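Long-range contacts in ribosomal protein uL16 3-hydroxylase (PDB 4CCL), which hydroxylates an arginine of ribosomal protein uL16, using 2-oxoglutarate, oxygen and ferrous iron, and works as a homodimer: residues B[1-9]-B[24-34]; B[127-135]-B[198-206]. All coordinates share one frame; numbering follows the deposited sequence.

Contact 1: residues B[1-9]-B[24-34]; sequences MEYQLTLNW and LKRGFNNFIDP
Tyr3 and Phe28 form the tight part of this contact: the edge of the tyrosine ring is turned to the phenylalanine face, with centroids 5.7 Å apart and planes at 71°, a T-shaped pair. Leu5 adds a CH-pi contact, its CD2 lying over a face of the Phe28 ring 4.2 Å from the centroid. Phe31 completes an aromatic cluster, meeting Tyr3 obliquely with CE1 3.8 Å from Tyr3 CE1. The ring of Tyr3, its CG anti to the carbonyl carbon (chi1 -78°), carries OH to Ile32 O, which lies near the ring plane and accepts its hydrogen bond. Replacing Phe28 by alanine would probably leave Leu5 CD2 and the Tyr3 edge without the ring they pack on, opening a gap between the segments. Further along, Thr6 N donates to Gly27 O at 2.9 Å, and Leu7 CD1 meets Leu24 CD2.

The solvent side is looser. A water bridges Gln4 O and Asn29 N, and the exposed, poorly ordered selenomethionine Met1 reaches Ile32 CD1 through CE alone, at 3.7 Å.

Segment 1-9 leads into helix 9-15, whereas 24-34 joins strand 22-24 to helix 37-45; beneath them, Leu5, Leu24 and Phe28 rest on Ile178 of strand 178-181, and Phe28 and Phe31 on Ile134 of strand 131-135.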
loop_
_atom_site.group_PDB
_atom_site.type_symbol
_atom_site.label_atom_id
_atom_site.label_comp_id
_atom_site.label_asym_id
_atom_site.label_seq_id
_atom_site.Cartn_x
_atom_site.Cartn_y
_atom_site.Cartn_z
HETATM N N MSE B 1 -22.234 29.931 20.962
HETATM C CA MSE B 1 -23.683 30.007 20.819
HETATM C C MSE B 1 -24.282 28.605 20.748
HETATM O O MSE B 1 -23.592 27.612 20.974
HETATM C CB MSE B 1 -24.048 30.812 19.567
HETATM C CG MSE B 1 -25.358 31.585 19.667
HETATM SE SE MSE B 1 -25.899 32.395 17.978
HETATM C CE MSE B 1 -27.826 32.526 18.270
ATOM N N GLU B 2 -25.575 28.534 20.456
ATOM C CA GLU B 2 -26.242 27.272 20.181
ATOM C C GLU B 2 -27.164 27.478 18.988
ATOM O O GLU B 2 -27.964 28.410 18.972
ATOM C CB GLU B 2 -27.039 26.811 21.401
ATOM C CG GLU B 2 -27.730 25.467 21.229
ATOM N N TYR B 3 -27.038 26.622 17.981
ATOM C CA TYR B 3 -27.838 26.753 16.769
ATOM C C TYR B 3 -28.926 25.688 16.679
ATOM O O TYR B 3 -28.689 24.520 16.981
ATOM C CB TYR B 3 -26.940 26.703 15.531
ATOM C CG TYR B 3 -26.195 27.991 15.255
ATOM C CD1 TYR B 3 -26.823 29.056 14.624
ATOM C CD2 TYR B 3 -24.862 28.142 15.618
ATOM C CE1 TYR B 3 -26.151 30.233 14.365
ATOM C CE2 TYR B 3 -24.179 29.318 15.363
ATOM C CZ TYR B 3 -24.830 30.361 14.735
ATOM O OH TYR B 3 -24.160 31.535 14.476
ATOM N N GLN B 4 -30.120 26.094 16.258
ATOM C CA GLN B 4 -31.251 25.173 16.165
ATOM C C GLN B 4 -31.730 24.953 14.726
ATOM O O GLN B 4 -32.094 25.904 14.030
ATOM C CB GLN B 4 -32.409 25.656 17.044
ATOM C CG GLN B 4 -32.267 25.301 18.518
ATOM C CD GLN B 4 -32.577 23.840 18.797
ATOM O OE1 GLN B 4 -33.359 23.211 18.082
ATOM N NE2 GLN B 4 -31.960 23.292 19.838
ATOM N N LEU B 5 -31.732 23.694 14.293
ATOM C CA LEU B 5 -32.151 23.333 12.939
ATOM C C LEU B 5 -33.642 23.013 12.876
ATOM O O LEU B 5 -34.151 22.251 13.698
ATOM C CB LEU B 5 -31.344 22.133 12.435
ATOM C CG LEU B 5 -30.366 22.405 11.292
ATOM C CD1 LEU B 5 -29.757 21.112 10.756
ATOM C CD2 LEU B 5 -31.076 23.169 10.191
ATOM N N THR B 6 -34.333 23.586 11.894
ATOM C CA THR B 6 -35.776 23.406 11.763
ATOM C C THR B 6 -36.138 22.257 10.822
ATOM O O THR B 6 -37.314 21.999 10.565
ATOM C CB THR B 6 -36.468 24.699 11.290
ATOM O OG1 THR B 6 -35.995 25.050 9.983
ATOM C CG2 THR B 6 -36.176 25.840 12.255
ATOM N N LEU B 7 -35.118 21.573 10.315
ATOM C CA LEU B 7 -35.300 20.464 9.385
ATOM C C LEU B 7 -36.085 19.311 10.011
ATOM O O LEU B 7 -35.959 19.040 11.206
ATOM C CB LEU B 7 -33.928 19.976 8.901
ATOM C CG LEU B 7 -33.804 18.862 7.859
ATOM C CD1 LEU B 7 -34.762 19.071 6.696
ATOM C CD2 LEU B 7 -32.366 18.774 7.353
ATOM N N ASN B 8 -36.899 18.643 9.199
ATOM C CA ASN B 8 -37.555 17.420 9.627
ATOM C C ASN B 8 -36.629 16.303 9.181
ATOM O O ASN B 8 -36.486 16.036 7.989
ATOM C CB ASN B 8 -38.927 17.307 8.953
ATOM C CG ASN B 8 -39.652 16.014 9.286
ATOM O OD1 ASN B 8 -39.225 15.244 10.144
ATOM N ND2 ASN B 8 -40.767 15.775 8.604
ATOM N N TRP B 9 -35.987 15.669 10.155
ATOM C CA TRP B 9 -34.927 14.696 9.886
ATOM C C TRP B 9 -35.338 13.357 9.259
ATOM O O TRP B 9 -34.698 12.916 8.308
ATOM C CB TRP B 9 -34.005 14.506 11.102
ATOM C CG TRP B 9 -32.978 15.601 11.257
ATOM C CD1 TRP B 9 -33.031 16.657 12.120
ATOM C CD2 TRP B 9 -31.757 15.747 10.524
ATOM N NE1 TRP B 9 -31.915 17.448 11.973
ATOM C CE2 TRP B 9 -31.115 16.909 10.994
ATOM C CE3 TRP B 9 -31.134 15.004 9.512
ATOM C CZ2 TRP B 9 -29.892 17.348 10.497
ATOM C CZ3 TRP B 9 -29.921 15.441 9.016
ATOM C CH2 TRP B 9 -29.313 16.601 9.509
ATOM N N LEU B 24 -33.594 24.023 1.715
ATOM C CA LEU B 24 -34.341 24.027 2.956
ATOM C C LEU B 24 -34.451 25.480 3.372
ATOM O O LEU B 24 -33.467 26.098 3.781
ATOM C CB LEU B 24 -33.595 23.220 4.019
ATOM C CG LEU B 24 -33.124 21.827 3.586
ATOM C CD1 LEU B 24 -32.084 21.283 4.549
ATOM C CD2 LEU B 24 -34.299 20.863 3.465
ATOM N N LYS B 25 -35.659 26.023 3.267
ATOM C CA LYS B 25 -35.882 27.438 3.512
ATOM C C LYS B 25 -36.015 27.670 5.006
ATOM O O LYS B 25 -36.725 26.932 5.689
ATOM C CB LYS B 25 -37.144 27.918 2.793
ATOM C CG LYS B 25 -37.114 27.781 1.275
ATOM C CD LYS B 25 -37.106 29.137 0.582
ATOM C CE LYS B 25 -35.706 29.715 0.490
ATOM N NZ LYS B 25 -35.739 31.137 0.041
ATOM N N ARG B 26 -35.327 28.697 5.501
ATOM C CA ARG B 26 -35.310 29.021 6.925
ATOM C C ARG B 26 -34.904 27.811 7.757
ATOM O O ARG B 26 -35.536 27.506 8.769
ATOM C CB ARG B 26 -36.676 29.535 7.388
ATOM C CG ARG B 26 -37.229 30.686 6.571
ATOM C CD ARG B 26 -36.880 32.039 7.171
ATOM N NE ARG B 26 -38.072 32.866 7.343
ATOM C CZ ARG B 26 -38.547 33.262 8.520
ATOM N NH1 ARG B 26 -37.925 32.919 9.639
ATOM N NH2 ARG B 26 -39.641 34.010 8.578
ATOM N N GLY B 27 -33.865 27.110 7.308
ATOM C CA GLY B 27 -33.314 25.993 8.056
ATOM C C GLY B 27 -32.945 26.478 9.440
ATOM O O GLY B 27 -33.184 25.799 10.439
ATOM N N PHE B 28 -32.367 27.671 9.488
ATOM C CA PHE B 28 -32.163 28.384 10.737
ATOM C C PHE B 28 -33.054 29.619 10.758
ATOM O O PHE B 28 -33.037 30.418 9.821
ATOM C CB PHE B 28 -30.701 28.795 10.899
ATOM C CG PHE B 28 -29.759 27.639 11.032
ATOM C CD1 PHE B 28 -29.688 26.921 12.214
ATOM C CD2 PHE B 28 -28.940 27.270 9.978
ATOM C CE1 PHE B 28 -28.822 25.856 12.340
ATOM C CE2 PHE B 28 -28.071 26.206 10.100
ATOM C CZ PHE B 28 -28.012 25.497 11.282
ATOM N N ASN B 29 -33.838 29.763 11.823
ATOM C CA ASN B 29 -34.665 30.947 12.015
ATOM C C ASN B 29 -33.866 32.058 12.675
ATOM O O ASN B 29 -33.108 31.803 13.614
ATOM C CB ASN B 29 -35.886 30.623 12.876
ATOM C CG ASN B 29 -36.799 29.599 12.236
ATOM O OD1 ASN B 29 -36.844 29.464 11.013
ATOM N ND2 ASN B 29 -37.540 28.873 13.064
ATOM N N ASN B 30 -34.061 33.283 12.193
ATOM C CA ASN B 30 -33.310 34.447 12.655
ATOM C C ASN B 30 -31.826 34.136 12.731
ATOM O O ASN B 30 -31.232 34.156 13.808
ATOM C CB ASN B 30 -33.820 34.906 14.023
ATOM C CG ASN B 30 -35.315 35.140 14.035
ATOM O OD1 ASN B 30 -36.055 34.457 14.741
ATOM N ND2 ASN B 30 -35.770 36.109 13.248
ATOM N N PHE B 31 -31.230 33.857 11.579
ATOM C CA PHE B 31 -29.867 33.355 11.549
ATOM C C PHE B 31 -28.863 34.455 11.851
ATOM O O PHE B 31 -28.817 35.484 11.178
ATOM C CB PHE B 31 -29.562 32.703 10.200
ATOM C CG PHE B 31 -28.164 32.164 10.090
ATOM C CD1 PHE B 31 -27.810 30.982 10.721
ATOM C CD2 PHE B 31 -27.205 32.836 9.351
ATOM C CE1 PHE B 31 -26.523 30.487 10.620
ATOM C CE2 PHE B 31 -25.920 32.345 9.246
ATOM C CZ PHE B 31 -25.579 31.170 9.880
ATOM N N ILE B 32 -28.062 34.220 12.883
ATOM C CA ILE B 32 -27.018 35.147 13.281
ATOM C C ILE B 32 -25.674 34.516 12.968
ATOM O O ILE B 32 -25.331 33.462 13.505
ATOM C CB ILE B 32 -27.092 35.466 14.778
ATOM C CG1 ILE B 32 -28.496 35.954 15.142
ATOM C CG2 ILE B 32 -26.041 36.499 15.145
ATOM C CD1 ILE B 32 -28.928 35.577 16.542
ATOM N N ASP B 33 -24.928 35.160 12.077
ATOM C CA ASP B 33 -23.651 34.632 11.623
ATOM C C ASP B 33 -22.663 34.473 12.771
ATOM O O ASP B 33 -22.511 35.374 13.593
ATOM C CB ASP B 33 -23.066 35.527 10.531
ATOM C CG ASP B 33 -23.934 35.569 9.290
ATOM O OD1 ASP B 33 -25.152 35.813 9.420
ATOM O OD2 ASP B 33 -23.403 35.347 8.184
ATOM N N PRO B 34 -21.995 33.312 12.830
ATOM C CA PRO B 34 -21.037 33.023 13.900
ATOM C C PRO B 34 -19.795 33.898 13.790
ATOM O O PRO B 34 -19.149 34.185 14.797
ATOM C CB PRO B 34 -20.673 31.555 13.654
ATOM C CG PRO B 34 -20.919 31.343 12.201
ATOM C CD PRO B 34 -22.089 32.213 11.854
HETATM O O HOH W 1 -33.990 27.794 13.872
#

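Contact 2: residues B[127-135]-B[198-206]; sequences DQYDVFIIQ and YSVGFRAPN
The rings of Phe132 and Phe202 meet rim to rim: Phe202 CE1 lies 3.5 Å from Phe132 CD1, at the Phe132 ring edge, directed there by Phe202 CG anti to the carbonyl carbon (chi1 -73°). The Tyr129 ring has Gln128 CB over one face and Ala204 O at its edge, 3.3 Å from Tyr129 CE1; a water accepts from Tyr129 OH and donates to the same Ala204 O. At the edge of the Tyr198 ring lies Ile134 O.

Strands 131-135 and 198-202 run antiparallel at 171°, neighbours in the double-stranded beta-helix (cupin) core of a JmjC oxygenase. Phe132-Val200 and Ile134-Tyr198 are pairs hydrogen-bonded in both directions, with Val200 N 2.9 Å from Phe132 O. The ladder frays at Phe202 N to Asp130 O, a weak bond of 3.2 Å bent to 126°.

On the face of Phe132, Ile134 and Val200, Ile134 CD1 packs 4.0 Å from Val200 CG2. The other face, of Val131 (CG2 3.8 Å from Ser199 CB), Ile133 and Ser199, looks toward the metal and substrate site, the side chains of Ile133 and the iron ligand His187 about 5 Å apart. Asp127, also an iron ligand, precedes strand 131-135; beyond strand 198-202 Pro205 bonds through its backbone to the second subunit.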
loop_
_atom_site.group_PDB
_atom_site.type_symbol
_atom_site.label_atom_id
_atom_site.label_comp_id
_atom_site.label_asym_id
_atom_site.label_seq_id
_atom_site.Cartn_x
_atom_site.Cartn_y
_atom_site.Cartn_z
ATOM N N ASP B 127 -18.773 17.870 -6.826
ATOM C CA ASP B 127 -18.115 17.366 -5.627
ATOM C C ASP B 127 -18.320 15.861 -5.555
ATOM O O ASP B 127 -19.255 15.332 -6.151
ATOM C CB ASP B 127 -18.685 18.023 -4.365
ATOM C CG ASP B 127 -18.208 19.450 -4.180
ATOM O OD1 ASP B 127 -17.277 19.868 -4.899
ATOM O OD2 ASP B 127 -18.761 20.150 -3.304
ATOM N N GLN B 128 -17.437 15.167 -4.846
ATOM C CA GLN B 128 -17.638 13.745 -4.587
ATOM C C GLN B 128 -18.312 13.513 -3.242
ATOM O O GLN B 128 -18.494 12.373 -2.815
ATOM C CB GLN B 128 -16.329 12.956 -4.685
ATOM C CG GLN B 128 -15.871 12.690 -6.112
ATOM C CD GLN B 128 -16.960 12.075 -6.978
ATOM O OE1 GLN B 128 -17.134 12.460 -8.134
ATOM N NE2 GLN B 128 -17.694 11.113 -6.424
ATOM N N TYR B 129 -18.678 14.601 -2.572
ATOM C CA TYR B 129 -19.233 14.501 -1.230
ATOM C C TYR B 129 -20.523 15.296 -1.043
ATOM O O TYR B 129 -20.807 16.233 -1.792
ATOM C CB TYR B 129 -18.196 14.964 -0.210
ATOM C CG TYR B 129 -16.825 14.368 -0.430
ATOM C CD1 TYR B 129 -16.518 13.097 0.038
ATOM C CD2 TYR B 129 -15.839 15.075 -1.109
ATOM C CE1 TYR B 129 -15.265 12.548 -0.165
ATOM C CE2 TYR B 129 -14.588 14.536 -1.315
ATOM C CZ TYR B 129 -14.305 13.273 -0.842
ATOM O OH TYR B 129 -13.057 12.737 -1.048
ATOM N N ASP B 130 -21.295 14.907 -0.032
ATOM C CA ASP B 130 -22.493 15.636 0.353
ATOM C C ASP B 130 -22.084 16.960 0.979
ATOM O O ASP B 130 -21.009 17.070 1.568
ATOM C CB ASP B 130 -23.303 14.828 1.364
ATOM C CG ASP B 130 -23.605 13.424 0.881
ATOM O OD1 ASP B 130 -22.736 12.538 1.043
ATOM O OD2 ASP B 130 -24.709 13.207 0.336
ATOM N N VAL B 131 -22.937 17.969 0.847
ATOM C CA VAL B 131 -22.665 19.260 1.462
ATOM C C VAL B 131 -23.959 19.975 1.847
ATOM O O VAL B 131 -24.975 19.853 1.159
ATOM C CB VAL B 131 -21.796 20.158 0.539
ATOM C CG1 VAL B 131 -22.564 20.572 -0.709
ATOM C CG2 VAL B 131 -21.279 21.382 1.293
ATOM N N PHE B 132 -23.927 20.693 2.966
ATOM C CA PHE B 132 -25.014 21.598 3.313
ATOM C C PHE B 132 -24.492 23.021 3.183
ATOM O O PHE B 132 -23.531 23.392 3.852
ATOM C CB PHE B 132 -25.502 21.354 4.742
ATOM C CG PHE B 132 -26.284 20.083 4.913
ATOM C CD1 PHE B 132 -25.637 18.887 5.176
ATOM C CD2 PHE B 132 -27.668 20.086 4.825
ATOM C CE1 PHE B 132 -26.353 17.717 5.339
ATOM C CE2 PHE B 132 -28.389 18.919 4.987
ATOM C CZ PHE B 132 -27.730 17.733 5.246
ATOM N N ILE B 133 -25.110 23.822 2.322
ATOM C CA ILE B 133 -24.643 25.189 2.139
ATOM C C ILE B 133 -25.595 26.183 2.797
ATOM O O ILE B 133 -26.719 26.387 2.343
ATOM C CB ILE B 133 -24.448 25.535 0.654
ATOM C CG1 ILE B 133 -23.507 24.521 -0.001
ATOM C CG2 ILE B 133 -23.907 26.945 0.511
ATOM C CD1 ILE B 133 -23.390 24.661 -1.508
ATOM N N ILE B 134 -25.117 26.802 3.870
ATOM C CA ILE B 134 -25.917 27.698 4.693
ATOM C C ILE B 134 -25.698 29.148 4.289
ATOM O O ILE B 134 -24.571 29.642 4.299
ATOM C CB ILE B 134 -25.541 27.551 6.181
ATOM C CG1 ILE B 134 -25.633 26.088 6.617
ATOM C CG2 ILE B 134 -26.428 28.431 7.050
ATOM C CD1 ILE B 134 -24.918 25.792 7.922
ATOM N N GLN B 135 -26.783 29.831 3.940
ATOM C CA GLN B 135 -26.706 31.247 3.613
ATOM C C GLN B 135 -26.602 32.093 4.876
ATOM O O GLN B 135 -27.428 31.981 5.782
ATOM C CB GLN B 135 -27.915 31.684 2.784
ATOM C CG GLN B 135 -27.921 33.169 2.434
ATOM C CD GLN B 135 -26.799 33.556 1.490
ATOM O OE1 GLN B 135 -26.552 32.879 0.491
ATOM N NE2 GLN B 135 -26.106 34.645 1.805
ATOM N N TYR B 198 -21.724 29.121 4.495
ATOM C CA TYR B 198 -21.120 28.160 5.398
ATOM C C TYR B 198 -21.406 26.757 4.904
ATOM O O TYR B 198 -22.528 26.269 4.999
ATOM C CB TYR B 198 -21.688 28.335 6.807
ATOM C CG TYR B 198 -21.608 29.752 7.314
ATOM C CD1 TYR B 198 -22.565 30.694 6.951
ATOM C CD2 TYR B 198 -20.571 30.154 8.144
ATOM C CE1 TYR B 198 -22.495 31.993 7.401
ATOM C CE2 TYR B 198 -20.493 31.454 8.605
ATOM C CZ TYR B 198 -21.460 32.368 8.228
ATOM O OH TYR B 198 -21.390 33.663 8.677
ATOM N N SER B 199 -20.368 26.089 4.423
ATOM C CA SER B 199 -20.517 24.749 3.890
ATOM C C SER B 199 -20.119 23.708 4.925
ATOM O O SER B 199 -18.956 23.641 5.345
ATOM C CB SER B 199 -19.700 24.588 2.605
ATOM O OG SER B 199 -20.173 25.462 1.591
ATOM N N VAL B 200 -21.095 22.902 5.330
ATOM C CA VAL B 200 -20.830 21.773 6.196
ATOM C C VAL B 200 -20.582 20.639 5.234
ATOM O O VAL B 200 -21.498 20.183 4.539
ATOM C CB VAL B 200 -22.057 21.403 7.046
ATOM C CG1 VAL B 200 -21.743 20.208 7.938
ATOM C CG2 VAL B 200 -22.523 22.589 7.869
ATOM N N GLY B 201 -19.332 20.195 5.192
ATOM C CA GLY B 201 -18.911 19.200 4.232
ATOM C C GLY B 201 -18.909 17.817 4.834
ATOM O O GLY B 201 -18.886 17.653 6.054
ATOM N N PHE B 202 -18.917 16.817 3.965
ATOM C CA PHE B 202 -18.876 15.432 4.403
ATOM C C PHE B 202 -17.759 14.689 3.690
ATOM O O PHE B 202 -17.208 15.172 2.702
ATOM C CB PHE B 202 -20.232 14.753 4.192
ATOM C CG PHE B 202 -21.285 15.195 5.172
ATOM C CD1 PHE B 202 -21.934 16.406 5.012
ATOM C CD2 PHE B 202 -21.614 14.402 6.259
ATOM C CE1 PHE B 202 -22.893 16.817 5.911
ATOM C CE2 PHE B 202 -22.575 14.808 7.163
ATOM C CZ PHE B 202 -23.215 16.018 6.989
ATOM N N ARG B 203 -17.407 13.523 4.212
ATOM C CA ARG B 203 -16.290 12.770 3.673
ATOM C C ARG B 203 -16.619 11.290 3.608
ATOM O O ARG B 203 -17.123 10.713 4.570
ATOM C CB ARG B 203 -15.046 12.990 4.537
ATOM C CG ARG B 203 -15.325 12.896 6.025
ATOM C CD ARG B 203 -14.094 13.205 6.856
ATOM N NE ARG B 203 -13.032 12.227 6.652
ATOM C CZ ARG B 203 -11.934 12.154 7.396
ATOM N NH1 ARG B 203 -11.756 13.001 8.402
ATOM N NH2 ARG B 203 -11.017 11.231 7.139
ATOM N N ALA B 204 -16.347 10.679 2.462
ATOM C CA ALA B 204 -16.423 9.234 2.360
ATOM C C ALA B 204 -15.215 8.736 1.584
ATOM O O ALA B 204 -14.811 9.348 0.596
ATOM C CB ALA B 204 -17.712 8.819 1.671
ATOM N N PRO B 205 -14.638 7.613 2.030
ATOM C CA PRO B 205 -13.471 7.026 1.366
ATOM C C PRO B 205 -13.858 6.249 0.117
ATOM O O PRO B 205 -14.990 5.779 0.022
ATOM C CB PRO B 205 -12.923 6.068 2.425
ATOM C CG PRO B 205 -14.133 5.643 3.195
ATOM C CD PRO B 205 -15.030 6.859 3.235
ATOM N N ASN B 206 -12.932 6.115 -0.826
ATOM C CA ASN B 206 -13.115 5.153 -1.903
ATOM C C ASN B 206 -12.266 3.913 -1.632
ATOM O O ASN B 206 -11.538 3.868 -0.642
ATOM C CB ASN B 206 -12.827 5.775 -3.277
ATOM C CG ASN B 206 -11.487 6.480 -3.343
ATOM O OD1 ASN B 206 -10.523 6.083 -2.690
ATOM N ND2 ASN B 206 -11.420 7.534 -4.149
HETATM O O HOH W 2 -12.472 10.643 0.575
#

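Contact 2 is core, centred about 8 Å from the centre of the chain with 11 of its 13 touching residues buried; contact 1 is a surface contact about 20 Å out, with 3 of 15 buried. The buried area is similar, 595 Å² in contact 1 and 620 Å² in contact 2, and both use aromatic rings, but contact 1 joins irregular loops by a few isolated bonds, contact 2 paired strands by a backbone ladder. Their centres are about 17 Å apart, yet they touch. Asp33 OD2 lies 2.7 Å from Tyr198 OH, a probable hydrogen bond, and Pro34 CD 3.6 Å from the same Tyr198 OH, so the N-terminal loops cover one end of the strand pair.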